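Local coordinates for cell division control protein 45 cdc45 putative (Entamoeba histolytica, PDB 6CC2) that probably acts in DNA replication as the Cdc45 component of the CMG replicative helicase, alongside the MCM2-7 ring and GINS, at residues L15-V29 / F46-V58. Numbering follows the deposited sequence.
Sequences LRNRGKDKKTIQLYV and FEKDGLLHSAVPV. With EDO (1,2-ethanediol), chain J.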
# COMPACT_ATOMS: atom_id res chain seq x y z
N LEU A 15 -9.55 10.91 26.44
CA LEU A 15 -10.60 10.38 25.57
C LEU A 15 -11.79 9.92 26.39
O LEU A 15 -12.94 10.26 26.09
CB LEU A 15 -10.04 9.23 24.74
CG LEU A 15 -8.86 9.49 23.83
CD1 LEU A 15 -8.46 8.18 23.17
CD2 LEU A 15 -9.19 10.53 22.75
N ARG A 16 -11.53 9.14 27.44
CA ARG A 16 -12.61 8.66 28.29
C ARG A 16 -13.39 9.80 28.93
O ARG A 16 -14.63 9.80 28.93
CB ARG A 16 -12.06 7.73 29.37
CG ARG A 16 -11.75 6.32 28.90
CD ARG A 16 -11.35 5.42 30.08
NE ARG A 16 -9.95 5.60 30.45
CZ ARG A 16 -9.01 4.66 30.35
NH1 ARG A 16 -9.30 3.44 29.90
NH2 ARG A 16 -7.76 4.93 30.71
N ASN A 17 -12.69 10.78 29.50
CA ASN A 17 -13.36 11.89 30.16
C ASN A 17 -14.21 12.69 29.19
O ASN A 17 -15.34 13.08 29.50
CB ASN A 17 -12.35 12.79 30.85
CG ASN A 17 -11.80 12.18 32.12
OD1 ASN A 17 -12.36 11.21 32.63
ND2 ASN A 17 -10.71 12.73 32.63
N ARG A 18 -13.67 12.98 28.00
CA ARG A 18 -14.44 13.73 27.01
C ARG A 18 -15.54 12.88 26.41
O ARG A 18 -16.58 13.42 26.00
CB ARG A 18 -13.50 14.28 25.94
CG ARG A 18 -12.47 15.26 26.51
CD ARG A 18 -11.68 15.97 25.40
NE ARG A 18 -10.87 15.09 24.56
CZ ARG A 18 -9.63 14.71 24.84
NH1 ARG A 18 -8.98 13.91 23.99
NH2 ARG A 18 -9.03 15.09 25.97
N GLY A 19 -15.37 11.56 26.39
CA GLY A 19 -16.40 10.69 25.86
C GLY A 19 -17.63 10.59 26.73
O GLY A 19 -18.71 10.25 26.24
N LYS A 20 -17.50 10.90 28.03
CA LYS A 20 -18.67 10.91 28.90
C LYS A 20 -19.61 12.06 28.57
O LYS A 20 -20.82 11.96 28.82
CB LYS A 20 -18.23 11.00 30.36
CG LYS A 20 -17.50 9.77 30.88
CD LYS A 20 -16.67 10.10 32.12
CE LYS A 20 -17.45 10.91 33.13
NZ LYS A 20 -16.73 11.03 34.43
N ASP A 21 -19.08 13.15 28.02
CA ASP A 21 -19.86 14.35 27.74
C ASP A 21 -20.54 14.30 26.37
O ASP A 21 -20.87 15.36 25.82
CB ASP A 21 -18.96 15.59 27.84
CG ASP A 21 -19.74 16.84 28.20
OD1 ASP A 21 -20.26 16.92 29.34
OD2 ASP A 21 -19.82 17.76 27.35
N LYS A 22 -20.75 13.11 25.81
CA LYS A 22 -21.44 12.90 24.54
C LYS A 22 -20.62 13.39 23.34
O LYS A 22 -21.17 13.52 22.24
CB LYS A 22 -22.81 13.59 24.52
CG LYS A 22 -23.76 13.06 23.46
CD LYS A 22 -24.62 14.16 22.85
CE LYS A 22 -25.54 14.80 23.88
NZ LYS A 22 -26.37 15.87 23.28
N LYS A 23 -19.34 13.65 23.52
CA LYS A 23 -18.47 14.05 22.42
C LYS A 23 -17.88 12.81 21.74
O LYS A 23 -17.86 11.71 22.30
CB LYS A 23 -17.37 14.97 22.93
CG LYS A 23 -17.89 16.27 23.54
CD LYS A 23 -16.75 17.11 24.09
CE LYS A 23 -17.22 18.50 24.48
NZ LYS A 23 -16.10 19.34 24.97
N THR A 24 -17.40 13.00 20.51
CA THR A 24 -16.97 11.89 19.67
C THR A 24 -15.54 12.08 19.17
O THR A 24 -14.96 13.16 19.24
CB THR A 24 -17.92 11.70 18.47
OG1 THR A 24 -17.71 12.77 17.54
CG2 THR A 24 -19.37 11.68 18.92
N ILE A 25 -14.98 10.99 18.66
CA ILE A 25 -13.63 10.94 18.10
C ILE A 25 -13.75 10.74 16.60
O ILE A 25 -14.48 9.86 16.13
CB ILE A 25 -12.79 9.82 18.73
CG1 ILE A 25 -12.73 9.97 20.25
CG2 ILE A 25 -11.40 9.80 18.14
CD1 ILE A 25 -12.30 8.69 20.96
N GLN A 26 -13.03 11.55 15.83
CA GLN A 26 -13.02 11.48 14.38
C GLN A 26 -11.65 11.02 13.94
O GLN A 26 -10.64 11.63 14.31
CB GLN A 26 -13.34 12.86 13.80
CG GLN A 26 -14.11 12.85 12.53
CD GLN A 26 -14.40 14.26 12.07
OE1 GLN A 26 -13.67 15.19 12.42
NE2 GLN A 26 -15.44 14.42 11.27
N LEU A 27 -11.59 9.94 13.15
CA LEU A 27 -10.33 9.41 12.68
C LEU A 27 -10.25 9.54 11.17
O LEU A 27 -11.07 8.96 10.45
CB LEU A 27 -10.17 7.93 13.10
CG LEU A 27 -10.17 7.72 14.61
CD1 LEU A 27 -11.55 7.29 15.08
CD2 LEU A 27 -9.10 6.74 15.02
N TYR A 28 -9.30 10.34 10.70
CA TYR A 28 -9.07 10.57 9.28
C TYR A 28 -8.05 9.55 8.78
O TYR A 28 -6.93 9.47 9.30
CB TYR A 28 -8.55 12.00 9.06
CG TYR A 28 -9.52 13.10 9.41
CD1 TYR A 28 -9.98 13.28 10.72
CD2 TYR A 28 -9.98 13.98 8.45
CE1 TYR A 28 -10.88 14.29 11.03
CE2 TYR A 28 -10.86 15.00 8.75
CZ TYR A 28 -11.31 15.15 10.05
OH TYR A 28 -12.19 16.16 10.34
N VAL A 29 -8.44 8.76 7.78
CA VAL A 29 -7.70 7.58 7.38
C VAL A 29 -7.25 7.76 5.94
O VAL A 29 -8.09 7.88 5.05
CB VAL A 29 -8.54 6.31 7.53
CG1 VAL A 29 -7.70 5.08 7.23
CG2 VAL A 29 -9.15 6.23 8.92
N PHE A 46 -11.64 1.56 21.58
CA PHE A 46 -12.74 2.51 21.75
C PHE A 46 -14.06 1.79 21.97
O PHE A 46 -14.85 2.19 22.85
CB PHE A 46 -12.84 3.42 20.52
CG PHE A 46 -11.66 4.31 20.30
CD1 PHE A 46 -10.70 4.50 21.28
CD2 PHE A 46 -11.49 4.94 19.07
CE1 PHE A 46 -9.62 5.32 21.06
CE2 PHE A 46 -10.40 5.77 18.86
CZ PHE A 46 -9.49 5.97 19.87
N GLU A 47 -14.34 0.74 21.20
CA GLU A 47 -15.56 -0.03 21.38
C GLU A 47 -15.66 -0.57 22.80
O GLU A 47 -16.70 -0.45 23.46
CB GLU A 47 -15.62 -1.18 20.38
CG GLU A 47 -15.88 -0.79 18.95
CD GLU A 47 -15.72 -1.97 17.99
OE1 GLU A 47 -15.89 -3.12 18.44
OE2 GLU A 47 -15.41 -1.74 16.81
N LYS A 48 -14.58 -1.18 23.30
CA LYS A 48 -14.61 -1.79 24.62
C LYS A 48 -14.87 -0.75 25.71
O LYS A 48 -15.46 -1.08 26.74
CB LYS A 48 -13.29 -2.52 24.88
CG LYS A 48 -13.41 -3.69 25.84
CD LYS A 48 -12.76 -4.94 25.26
CE LYS A 48 -13.59 -5.52 24.13
NZ LYS A 48 -12.90 -6.66 23.46
N ASP A 49 -14.48 0.50 25.49
CA ASP A 49 -14.65 1.56 26.47
C ASP A 49 -15.86 2.45 26.19
O ASP A 49 -16.07 3.45 26.89
CB ASP A 49 -13.39 2.42 26.53
CG ASP A 49 -12.23 1.71 27.21
OD1 ASP A 49 -12.43 1.22 28.34
OD2 ASP A 49 -11.13 1.66 26.60
N GLY A 50 -16.66 2.12 25.18
CA GLY A 50 -17.86 2.88 24.90
C GLY A 50 -17.61 4.25 24.31
O GLY A 50 -18.47 5.13 24.45
N LEU A 51 -16.47 4.45 23.66
CA LEU A 51 -16.11 5.75 23.11
C LEU A 51 -16.65 5.88 21.69
O LEU A 51 -16.27 5.10 20.81
CB LEU A 51 -14.60 5.95 23.12
CG LEU A 51 -13.94 6.31 24.44
CD1 LEU A 51 -14.38 5.37 25.53
CD2 LEU A 51 -12.44 6.30 24.31
N LEU A 52 -17.55 6.83 21.49
CA LEU A 52 -18.11 7.07 20.16
C LEU A 52 -17.03 7.58 19.22
O LEU A 52 -16.20 8.41 19.58
CB LEU A 52 -19.25 8.08 20.25
CG LEU A 52 -20.35 7.69 21.22
CD1 LEU A 52 -21.46 8.74 21.21
CD2 LEU A 52 -20.90 6.32 20.89
N HIS A 53 -17.02 7.04 18.00
CA HIS A 53 -15.98 7.41 17.05
C HIS A 53 -16.53 7.21 15.64
O HIS A 53 -17.52 6.51 15.43
CB HIS A 53 -14.70 6.57 17.26
CG HIS A 53 -14.92 5.09 17.14
ND1 HIS A 53 -15.49 4.34 18.14
CD2 HIS A 53 -14.62 4.23 16.13
CE1 HIS A 53 -15.56 3.08 17.75
NE2 HIS A 53 -15.03 2.98 16.54
N SER A 54 -15.87 7.86 14.68
CA SER A 54 -16.29 7.79 13.30
C SER A 54 -15.05 7.83 12.42
O SER A 54 -13.99 8.32 12.83
CB SER A 54 -17.24 8.93 12.94
OG SER A 54 -16.64 10.19 13.15
N ALA A 55 -15.18 7.30 11.21
CA ALA A 55 -14.08 7.28 10.26
C ALA A 55 -14.32 8.33 9.19
O ALA A 55 -15.44 8.51 8.72
CB ALA A 55 -13.95 5.89 9.61
N VAL A 56 -13.26 9.00 8.78
CA VAL A 56 -13.27 9.92 7.66
C VAL A 56 -12.19 9.48 6.68
O VAL A 56 -11.03 9.82 6.83
CB VAL A 56 -13.03 11.37 8.12
CG1 VAL A 56 -13.08 12.31 6.93
CG2 VAL A 56 -14.06 11.77 9.17
N PRO A 57 -12.56 8.73 5.66
CA PRO A 57 -11.55 8.34 4.65
C PRO A 57 -11.16 9.55 3.80
O PRO A 57 -12.01 10.15 3.16
CB PRO A 57 -12.25 7.26 3.82
CG PRO A 57 -13.38 6.77 4.69
CD PRO A 57 -13.83 8.01 5.45
N VAL A 58 -9.88 9.89 3.80
CA VAL A 58 -9.39 11.05 3.06
C VAL A 58 -8.40 10.59 2.00
O VAL A 58 -7.52 9.77 2.28
CB VAL A 58 -8.73 12.10 3.98
CG1 VAL A 58 -9.79 12.74 4.87
CG2 VAL A 58 -7.59 11.48 4.81
C1 EDO J . -16.09 0.72 13.25
O1 EDO J . -15.88 2.12 13.47
C2 EDO J . -15.67 -0.05 14.49
O2 EDO J . -16.37 0.46 15.63
O HOH W 1 -18.00 8.85 23.54
O HOH W 2 -15.67 9.35 22.15
O HOH W 3 -17.34 12.11 10.94
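A beta-alpha-beta crossover pairs strands 24-29 and 53-57 in parallel, with helix 33-48 as the connection, consistent with the DHH-type alpha/beta fold of Cdc45 and RecJ. Six backbone bonds tie the strands, the odd-numbered residues of 25-29 each using both N and O: Ile25 N donates to Leu52 O (3.0 Å), Ser54 N to Ile25 O (2.8 Å), and the ladder ends with Val58 N donating to Val29 O. On the face carrying Ile25 and Leu27, CD1 of Ile25 sits over the centre of the Phe46 ring, 4.1 Å from its centroid, while Leu27 CD2 reaches the same ring at its edge. Leu51 CD2 packs against both Leu15 CB (3.8 Å) and Ile25 CD1, so the loop leaving helix 33-48 rests on helix 8-20 and on strand 24-29. His53 ND1 donates to Leu51 O almost straight (170°) and in the ring plane, which fixes the imidazole's rotation. On the other face, CB of Val56 lies over the Tyr28 ring and its CG2 packs on Gln26 CG at 3.5 Å. With CG anti to the carbonyl carbon (chi1 -65°), Tyr28 lies beside Val56; its OH donates to Gln26 OE1 (2.7 Å) from above the amide plane. Strand 53-57 forms one edge of the parallel sheet; strand 77-83 flanks 24-29 on its other side, helix 61-71 covers Tyr28 and Val56, and helix 374-385 packs on Ala55 and Pro57.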